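PDB 1RWZ: DNA polymerase sliding clamp from Archaeoglobus fulgidus, which probably encircles DNA as a ring-shaped homotrimer and serves as a moving platform that tethers DNA polymerase and other proteins to it during replication. Local coordinates for residues M1-E9 / F56-K65; I90-K98 / E105-P113. All blocks are in the same frame, centred on the assembly; numbering follows the deposited sequence.

Contact 1. Residues M1-E9 / F56-K65; sequences MIDVIMTGE and FEVYNIDEEK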
loop_
_atom_site.group_PDB
_atom_site.type_symbol
_atom_site.label_atom_id
_atom_site.label_comp_id
_atom_site.label_asym_id
_atom_site.label_seq_id
_atom_site.Cartn_x
_atom_site.Cartn_y
_atom_site.Cartn_z
ATOM N N MET A 1 1.857 -16.353 39.552
ATOM C CA MET A 1 2.340 -16.073 38.172
ATOM C C MET A 1 1.209 -16.108 37.155
ATOM O O MET A 1 0.190 -16.765 37.356
ATOM C CB MET A 1 3.397 -17.100 37.749
ATOM C CG MET A 1 3.839 -16.948 36.291
ATOM S SD MET A 1 4.662 -18.394 35.590
ATOM C CE MET A 1 6.386 -17.899 35.706
ATOM N N ILE A 2 1.412 -15.391 36.056
ATOM C CA ILE A 2 0.458 -15.343 34.960
ATOM C C ILE A 2 1.200 -15.887 33.748
ATOM O O ILE A 2 2.321 -15.471 33.464
ATOM C CB ILE A 2 0.021 -13.899 34.649
ATOM C CG1 ILE A 2 -0.848 -13.360 35.787
ATOM C CG2 ILE A 2 -0.715 -13.849 33.319
ATOM C CD1 ILE A 2 -1.178 -11.889 35.648
ATOM N N ASP A 3 0.586 -16.831 33.046
ATOM C CA ASP A 3 1.201 -17.392 31.854
ATOM C C ASP A 3 0.089 -17.773 30.897
ATOM O O ASP A 3 -0.638 -18.737 31.128
ATOM C CB ASP A 3 2.047 -18.617 32.207
ATOM C CG ASP A 3 2.727 -19.221 30.997
ATOM O OD1 ASP A 3 2.908 -18.501 29.992
ATOM O OD2 ASP A 3 3.092 -20.416 31.054
ATOM N N VAL A 4 -0.048 -16.996 29.829
ATOM C CA VAL A 4 -1.092 -17.247 28.846
ATOM C C VAL A 4 -0.531 -17.271 27.434
ATOM O O VAL A 4 0.509 -16.679 27.156
ATOM C CB VAL A 4 -2.201 -16.164 28.928
ATOM C CG1 VAL A 4 -2.734 -16.075 30.350
ATOM C CG2 VAL A 4 -1.654 -14.808 28.488
ATOM N N ILE A 5 -1.222 -17.973 26.544
ATOM C CA ILE A 5 -0.812 -18.053 25.153
ATOM C C ILE A 5 -2.036 -17.718 24.314
ATOM O O ILE A 5 -3.118 -18.265 24.528
ATOM C CB ILE A 5 -0.272 -19.455 24.805
ATOM C CG1 ILE A 5 0.990 -19.729 25.635
ATOM C CG2 ILE A 5 0.041 -19.544 23.311
ATOM C CD1 ILE A 5 1.671 -21.065 25.329
ATOM N N MET A 6 -1.857 -16.801 23.371
ATOM C CA MET A 6 -2.944 -16.340 22.519
ATOM C C MET A 6 -2.435 -16.134 21.096
ATOM O O MET A 6 -1.231 -16.054 20.879
ATOM C CB MET A 6 -3.465 -15.011 23.070
ATOM C CG MET A 6 -2.422 -13.891 23.005
ATOM S SD MET A 6 -2.685 -12.587 24.239
ATOM C CE MET A 6 -4.205 -11.921 23.673
ATOM N N THR A 7 -3.341 -16.045 20.126
ATOM C CA THR A 7 -2.910 -15.825 18.750
ATOM C C THR A 7 -2.425 -14.383 18.612
ATOM O O THR A 7 -2.876 -13.493 19.341
ATOM C CB THR A 7 -4.048 -16.041 17.735
ATOM O OG1 THR A 7 -5.011 -14.983 17.854
ATOM C CG2 THR A 7 -4.728 -17.377 17.980
ATOM N N GLY A 8 -1.502 -14.165 17.681
ATOM C CA GLY A 8 -0.980 -12.829 17.456
ATOM C C GLY A 8 -2.084 -11.853 17.095
ATOM O O GLY A 8 -2.099 -10.715 17.572
ATOM N N GLU A 9 -3.020 -12.294 16.258
ATOM C CA GLU A 9 -4.120 -11.431 15.850
ATOM C C GLU A 9 -4.947 -10.999 17.055
ATOM O O GLU A 9 -5.398 -9.853 17.129
ATOM C CB GLU A 9 -5.016 -12.145 14.829
ATOM C CG GLU A 9 -6.204 -11.310 14.364
ATOM C CD GLU A 9 -7.086 -12.033 13.359
ATOM O OE1 GLU A 9 -7.158 -13.279 13.411
ATOM O OE2 GLU A 9 -7.725 -11.349 12.528
ATOM N N PHE A 56 -8.242 -18.240 24.764
ATOM C CA PHE A 56 -6.787 -18.395 24.826
ATOM C C PHE A 56 -6.421 -19.843 24.498
ATOM O O PHE A 56 -7.235 -20.746 24.686
ATOM C CB PHE A 56 -6.283 -18.100 26.240
ATOM C CG PHE A 56 -6.300 -16.646 26.611
ATOM C CD1 PHE A 56 -5.160 -15.863 26.451
ATOM C CD2 PHE A 56 -7.449 -16.063 27.132
ATOM C CE1 PHE A 56 -5.167 -14.512 26.811
ATOM C CE2 PHE A 56 -7.469 -14.720 27.495
ATOM C CZ PHE A 56 -6.326 -13.941 27.335
ATOM N N GLU A 57 -5.199 -20.069 24.020
ATOM C CA GLU A 57 -4.754 -21.431 23.731
ATOM C C GLU A 57 -4.383 -22.031 25.085
ATOM O O GLU A 57 -4.628 -23.211 25.351
ATOM C CB GLU A 57 -3.529 -21.425 22.812
ATOM C CG GLU A 57 -3.699 -20.589 21.546
ATOM C CD GLU A 57 -4.986 -20.896 20.802
ATOM O OE1 GLU A 57 -5.327 -22.091 20.660
ATOM O OE2 GLU A 57 -5.652 -19.943 20.346
ATOM N N VAL A 58 -3.776 -21.198 25.927
ATOM C CA VAL A 58 -3.382 -21.575 27.284
ATOM C C VAL A 58 -3.699 -20.388 28.193
ATOM O O VAL A 58 -3.408 -19.245 27.849
ATOM C CB VAL A 58 -1.863 -21.869 27.398
ATOM C CG1 VAL A 58 -1.497 -22.117 28.856
ATOM C CG2 VAL A 58 -1.489 -23.086 26.552
ATOM N N TYR A 59 -4.298 -20.657 29.348
ATOM C CA TYR A 59 -4.629 -19.593 30.291
ATOM C C TYR A 59 -4.360 -20.116 31.698
ATOM O O TYR A 59 -5.224 -20.746 32.313
ATOM C CB TYR A 59 -6.102 -19.180 30.152
ATOM C CG TYR A 59 -6.457 -17.911 30.900
ATOM C CD1 TYR A 59 -6.148 -16.656 30.371
ATOM C CD2 TYR A 59 -7.065 -17.963 32.156
ATOM C CE1 TYR A 59 -6.436 -15.486 31.074
ATOM C CE2 TYR A 59 -7.354 -16.800 32.868
ATOM C CZ TYR A 59 -7.035 -15.565 32.321
ATOM O OH TYR A 59 -7.307 -14.410 33.023
ATOM N N ASN A 60 -3.152 -19.861 32.197
ATOM C CA ASN A 60 -2.762 -20.319 33.526
ATOM C C ASN A 60 -2.408 -19.180 34.458
ATOM O O ASN A 60 -1.380 -18.529 34.283
ATOM C CB ASN A 60 -1.554 -21.255 33.445
ATOM C CG ASN A 60 -1.831 -22.500 32.638
ATOM O OD1 ASN A 60 -2.902 -23.094 32.742
ATOM N ND2 ASN A 60 -0.855 -22.916 31.840
ATOM N N ILE A 61 -3.258 -18.939 35.450
ATOM C CA ILE A 61 -2.996 -17.894 36.426
ATOM C C ILE A 61 -3.112 -18.490 37.824
ATOM O O ILE A 61 -3.875 -19.431 38.043
ATOM C CB ILE A 61 -3.999 -16.720 36.319
ATOM C CG1 ILE A 61 -5.410 -17.196 36.668
ATOM C CG2 ILE A 61 -3.966 -16.130 34.918
ATOM C CD1 ILE A 61 -6.403 -16.067 36.833
ATOM N N ASP A 62 -2.339 -17.954 38.761
ATOM C CA ASP A 62 -2.400 -18.426 40.136
ATOM C C ASP A 62 -3.582 -17.709 40.770
ATOM O O ASP A 62 -4.659 -18.286 40.919
ATOM C CB ASP A 62 -1.098 -18.096 40.865
ATOM C CG ASP A 62 0.038 -19.017 40.462
ATOM O OD1 ASP A 62 1.213 -18.653 40.680
ATOM O OD2 ASP A 62 -0.246 -20.114 39.935
ATOM N N GLU A 63 -3.388 -16.446 41.125
ATOM C CA GLU A 63 -4.464 -15.658 41.708
ATOM C C GLU A 63 -4.841 -14.593 40.684
ATOM O O GLU A 63 -4.068 -14.319 39.765
ATOM C CB GLU A 63 -4.008 -14.986 43.009
ATOM C CG GLU A 63 -2.970 -13.881 42.836
ATOM C CD GLU A 63 -1.574 -14.408 42.549
ATOM O OE1 GLU A 63 -0.668 -13.584 42.294
ATOM O OE2 GLU A 63 -1.376 -15.642 42.584
ATOM N N GLU A 64 -6.025 -14.008 40.825
ATOM C CA GLU A 64 -6.440 -12.965 39.898
ATOM C C GLU A 64 -5.487 -11.801 40.118
ATOM O O GLU A 64 -5.207 -11.428 41.258
ATOM C CB GLU A 64 -7.880 -12.537 40.171
ATOM C CG GLU A 64 -8.888 -13.673 40.049
ATOM C CD GLU A 64 -10.316 -13.175 39.996
ATOM O OE1 GLU A 64 -10.655 -12.268 40.782
ATOM O OE2 GLU A 64 -11.104 -13.695 39.174
ATOM N N LYS A 65 -4.981 -11.232 39.032
ATOM C CA LYS A 65 -4.032 -10.137 39.151
ATOM C C LYS A 65 -4.304 -8.991 38.192
ATOM O O LYS A 65 -4.782 -9.194 37.077
ATOM C CB LYS A 65 -2.612 -10.661 38.917
ATOM C CG LYS A 65 -1.525 -9.603 39.056
ATOM C CD LYS A 65 -0.183 -10.115 38.552
ATOM C CE LYS A 65 0.294 -11.321 39.342
ATOM N NZ LYS A 65 1.566 -11.875 38.791
HETATM O O HOH W 1 0.208 -19.663 36.786
HETATM O O HOH W 2 -1.669 -14.820 38.901
HETATM O O HOH W 3 -5.796 -17.370 21.289
#

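Contact 2. Residues I90-K98 / E105-P113; sequences IVEDESTLK and EYKVALIDP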
loop_
_atom_site.group_PDB
_atom_site.type_symbol
_atom_site.label_atom_id
_atom_site.label_comp_id
_atom_site.label_asym_id
_atom_site.label_seq_id
_atom_site.Cartn_x
_atom_site.Cartn_y
_atom_site.Cartn_z
ATOM N N ILE A 90 3.854 -13.507 29.972
ATOM C CA ILE A 90 4.230 -14.005 31.285
ATOM C C ILE A 90 4.506 -12.875 32.266
ATOM O O ILE A 90 5.165 -11.893 31.927
ATOM C CB ILE A 90 5.508 -14.874 31.215
ATOM C CG1 ILE A 90 5.291 -16.071 30.284
ATOM C CG2 ILE A 90 5.884 -15.354 32.611
ATOM C CD1 ILE A 90 6.553 -16.887 30.053
ATOM N N VAL A 91 3.980 -13.020 33.478
ATOM C CA VAL A 91 4.213 -12.055 34.546
ATOM C C VAL A 91 4.573 -12.911 35.748
ATOM O O VAL A 91 3.707 -13.544 36.352
ATOM C CB VAL A 91 2.963 -11.214 34.872
ATOM C CG1 VAL A 91 3.274 -10.248 36.014
ATOM C CG2 VAL A 91 2.522 -10.438 33.642
ATOM N N GLU A 92 5.862 -12.948 36.070
ATOM C CA GLU A 92 6.356 -13.753 37.183
ATOM C C GLU A 92 6.339 -13.004 38.508
ATOM O O GLU A 92 6.193 -13.611 39.568
ATOM C CB GLU A 92 7.774 -14.233 36.881
ATOM C CG GLU A 92 7.917 -14.872 35.515
ATOM C CD GLU A 92 9.314 -15.390 35.256
ATOM O OE1 GLU A 92 10.274 -14.598 35.374
ATOM O OE2 GLU A 92 9.450 -16.589 34.933
ATOM N N ASP A 93 6.509 -11.688 38.448
ATOM C CA ASP A 93 6.489 -10.866 39.651
ATOM C C ASP A 93 5.402 -9.803 39.536
ATOM O O ASP A 93 4.217 -10.128 39.429
ATOM C CB ASP A 93 7.857 -10.207 39.890
ATOM C CG ASP A 93 8.483 -9.662 38.617
ATOM O OD1 ASP A 93 9.006 -10.466 37.814
ATOM O OD2 ASP A 93 8.451 -8.429 38.419
ATOM N N GLU A 94 5.799 -8.537 39.559
ATOM C CA GLU A 94 4.839 -7.447 39.449
ATOM C C GLU A 94 5.409 -6.267 38.679
ATOM O O GLU A 94 4.694 -5.308 38.387
ATOM C CB GLU A 94 4.408 -6.976 40.840
ATOM C CG GLU A 94 3.588 -7.985 41.624
ATOM C CD GLU A 94 3.138 -7.442 42.965
ATOM O OE1 GLU A 94 2.476 -6.381 42.987
ATOM O OE2 GLU A 94 3.444 -8.076 43.997
ATOM N N SER A 95 6.693 -6.340 38.342
ATOM C CA SER A 95 7.339 -5.247 37.627
ATOM C C SER A 95 7.676 -5.527 36.166
ATOM O O SER A 95 7.974 -4.599 35.420
ATOM C CB SER A 95 8.619 -4.839 38.357
ATOM O OG SER A 95 9.547 -5.909 38.378
ATOM N N THR A 96 7.623 -6.790 35.753
ATOM C CA THR A 96 7.969 -7.127 34.375
ATOM C C THR A 96 6.987 -8.027 33.627
ATOM O O THR A 96 6.509 -9.024 34.163
ATOM C CB THR A 96 9.342 -7.818 34.312
ATOM O OG1 THR A 96 10.318 -7.004 34.971
ATOM C CG2 THR A 96 9.759 -8.039 32.866
ATOM N N LEU A 97 6.718 -7.663 32.378
ATOM C CA LEU A 97 5.847 -8.438 31.502
ATOM C C LEU A 97 6.716 -8.994 30.381
ATOM O O LEU A 97 7.432 -8.242 29.718
ATOM C CB LEU A 97 4.759 -7.555 30.886
ATOM C CG LEU A 97 3.955 -8.166 29.730
ATOM C CD1 LEU A 97 3.132 -9.349 30.229
ATOM C CD2 LEU A 97 3.046 -7.106 29.127
ATOM N N LYS A 98 6.666 -10.305 30.185
ATOM C CA LYS A 98 7.431 -10.936 29.116
ATOM C C LYS A 98 6.471 -11.250 27.978
ATOM O O LYS A 98 5.371 -11.757 28.206
ATOM C CB LYS A 98 8.084 -12.233 29.597
ATOM C CG LYS A 98 9.174 -12.051 30.637
ATOM C CD LYS A 98 9.828 -13.388 30.967
ATOM C CE LYS A 98 10.917 -13.233 32.013
ATOM N NZ LYS A 98 11.536 -14.548 32.358
ATOM N N GLU A 105 11.899 -12.660 22.645
ATOM C CA GLU A 105 11.354 -12.449 23.978
ATOM C C GLU A 105 11.521 -10.970 24.303
ATOM O O GLU A 105 12.644 -10.465 24.381
ATOM C CB GLU A 105 12.072 -13.282 25.038
ATOM C CG GLU A 105 11.534 -13.020 26.445
ATOM C CD GLU A 105 12.187 -13.879 27.509
ATOM O OE1 GLU A 105 12.090 -15.119 27.418
ATOM O OE2 GLU A 105 12.798 -13.314 28.442
ATOM N N TYR A 106 10.393 -10.287 24.464
ATOM C CA TYR A 106 10.358 -8.867 24.790
ATOM C C TYR A 106 10.039 -8.746 26.277
ATOM O O TYR A 106 9.194 -9.476 26.796
ATOM C CB TYR A 106 9.267 -8.179 23.957
ATOM C CG TYR A 106 8.953 -6.746 24.343
ATOM C CD1 TYR A 106 9.883 -5.726 24.144
ATOM C CD2 TYR A 106 7.711 -6.409 24.893
ATOM C CE1 TYR A 106 9.586 -4.402 24.479
ATOM C CE2 TYR A 106 7.404 -5.088 25.232
ATOM C CZ TYR A 106 8.345 -4.090 25.021
ATOM O OH TYR A 106 8.044 -2.783 25.335
ATOM N N LYS A 107 10.739 -7.852 26.967
ATOM C CA LYS A 107 10.497 -7.630 28.391
ATOM C C LYS A 107 10.193 -6.153 28.561
ATOM O O LYS A 107 10.976 -5.308 28.134
ATOM C CB LYS A 107 11.732 -7.968 29.229
ATOM C CG LYS A 107 12.069 -9.441 29.347
ATOM C CD LYS A 107 13.278 -9.617 30.254
ATOM C CE LYS A 107 13.593 -11.082 30.496
ATOM N NZ LYS A 107 14.780 -11.244 31.385
ATOM N N VAL A 108 9.053 -5.834 29.162
ATOM C CA VAL A 108 8.715 -4.437 29.372
ATOM C C VAL A 108 8.367 -4.207 30.829
ATOM O O VAL A 108 7.747 -5.052 31.475
ATOM C CB VAL A 108 7.531 -3.980 28.482
ATOM C CG1 VAL A 108 6.280 -4.763 28.820
ATOM C CG2 VAL A 108 7.293 -2.483 28.666
ATOM N N ALA A 109 8.796 -3.065 31.352
ATOM C CA ALA A 109 8.517 -2.728 32.735
ATOM C C ALA A 109 7.038 -2.403 32.870
ATOM O O ALA A 109 6.476 -1.669 32.057
ATOM C CB ALA A 109 9.360 -1.532 33.165
ATOM N N LEU A 110 6.407 -2.968 33.889
ATOM C CA LEU A 110 4.997 -2.715 34.136
ATOM C C LEU A 110 4.850 -1.384 34.862
ATOM O O LEU A 110 5.818 -0.857 35.418
ATOM C CB LEU A 110 4.401 -3.845 34.977
ATOM C CG LEU A 110 4.276 -5.181 34.237
ATOM C CD1 LEU A 110 3.831 -6.270 35.198
ATOM C CD2 LEU A 110 3.280 -5.029 33.094
ATOM N N ILE A 111 3.641 -0.840 34.839
ATOM C CA ILE A 111 3.351 0.430 35.492
ATOM C C ILE A 111 2.547 0.158 36.755
ATOM O O ILE A 111 1.729 -0.757 36.790
ATOM C CB ILE A 111 2.509 1.345 34.580
ATOM C CG1 ILE A 111 3.246 1.596 33.266
ATOM C CG2 ILE A 111 2.216 2.665 35.284
ATOM C CD1 ILE A 111 2.421 2.357 32.255
ATOM N N ASP A 112 2.787 0.943 37.798
ATOM C CA ASP A 112 2.039 0.765 39.034
ATOM C C ASP A 112 0.584 1.090 38.706
ATOM O O ASP A 112 0.269 2.205 38.296
ATOM C CB ASP A 112 2.578 1.704 40.117
ATOM C CG ASP A 112 1.738 1.680 41.378
ATOM O OD1 ASP A 112 1.309 0.581 41.791
ATOM O OD2 ASP A 112 1.518 2.762 41.962
ATOM N N PRO A 113 -0.318 0.110 38.866
ATOM C CA PRO A 113 -1.745 0.297 38.579
ATOM C C PRO A 113 -2.331 1.573 39.181
ATOM O O PRO A 113 -3.176 2.228 38.570
ATOM C CB PRO A 113 -2.377 -0.963 39.165
ATOM C CG PRO A 113 -1.312 -1.985 38.964
ATOM C CD PRO A 113 -0.066 -1.243 39.389
HETATM O O HOH W 4 7.978 -2.186 36.881
#

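Contact 1. Residues M1-E9 / F56-K65
Val4 lies against Phe56 and Tyr59 on the buried face of the sheet. Its CB rests 3.5 Å from Val58 O and meets Phe56 CD1. CG1, held beside the backbone N (chi1 -54°), runs alongside Tyr59 and touches CD1 at 3.5 Å. The other branch, CG2, heads for Phe56 CE1. Tyr59 CD1 itself sits over the Phe56 face, toward the rim, and Ile5 O lies at that ring's edge, in plane. Branching at CB lets one short residue serve both rings; Tyr59 is anchored through its hydroxyl to Leu30 O. Met6 extends the apolar row: its CB reaches Phe56 CD1 and its SD lies obliquely to the ring, 5.3 Å from the centroid, a Met-aromatic contact.

Strands 2-7 and 58-61 run antiparallel at the edge of the five-stranded sheet in the N-terminal domain. Asp3 and Asn60 form a hydrogen-bonded pair, with Asp3 N donating to Asn60 O at 2.9 Å. At Ile5 the ladder carries a classic beta bulge, Glu57 and Val58 both facing this one residue. Glu57 N donates to Ile5 O at 2.8 Å, and Val58 N reaches the same oxygen by a weak bond. On the other face, Ile5 and Val58 lie side by side, pairing two branched aliphatics. A water linked to Thr7 N donates to Glu57 OE2. At the opposite end the N-terminal ammonium of Met1 forms a salt bridge with Asp62 OD1, 2.6 Å away, from above the carboxylate plane. Lys65 lays its aliphatic stem against Ile2, CD to CD1 at 3.5 Å, and sends NZ on to Asp93 O.

Contact 2. Residues I90-K98 / E105-P113
The Ser95 carbonyl takes the Leu110 N-H from above its plane, 49° out of it, at 2.7 Å from N to O. Water 4 donates to both Ser95 O and Leu110 O. At the Leu97 carbonyl Val108 N lies in the plane, while Leu97 N returns a nearly straight bond (172°) to Val108 O. Asp93 OD2 takes two bonds, Ser95 OG nearly in line with its C-O bond and Ser95 N from the anti side, tilted to the other side of the carboxylate plane; the latter makes an Asx turn before strand 96-101.

Strands 96-101 and 104-109 form a beta hairpin. On the face that carries Leu97 and Val108, Leu97 CB packs on Val108 CG1 and Leu110 CD2, the latter 3.7 Å away, and Leu110 CD1 reaches Val91 CG1. Apolar residues fit here: helix 71-78 covers Leu97 and Val108, while strand 65-70 lies against Leu110 and Val91. Strand 104-109 continues the sheet into the second subunit, whose Asp170 OD2 is hydrogen-bonded to Tyr106 OH.

On the other face Lys98 and Lys107 run extended side by side, CE to CE 3.8 Å. Glu92, weakly salt-bridged to Lys98, and Glu105, OE2 4.3 Å from Lys98 NZ, probably offset their repulsion.

Contact 1 and contact 2 lie 14 Å apart, centre to centre, on the same side of the chain's centre, and contact 1 is complete in sequence before contact 2 begins. Both belong to one antiparallel sheet of the N-terminal domain, ordered 58-61, 2-7, 86-91, 96-101, 104-109, so they occupy its two ends. Strand 86-91 joins them: Ile2 O probably accepts a hydrogen bond from Val91 N at 3.0 Å, and Met1 packs against Glu92. The end strand in contact 1 meets no other chain of the assembly, whereas that in contact 2 pairs with a neighbouring subunit, which carries the sheet across the interface and helps close the trimeric ring.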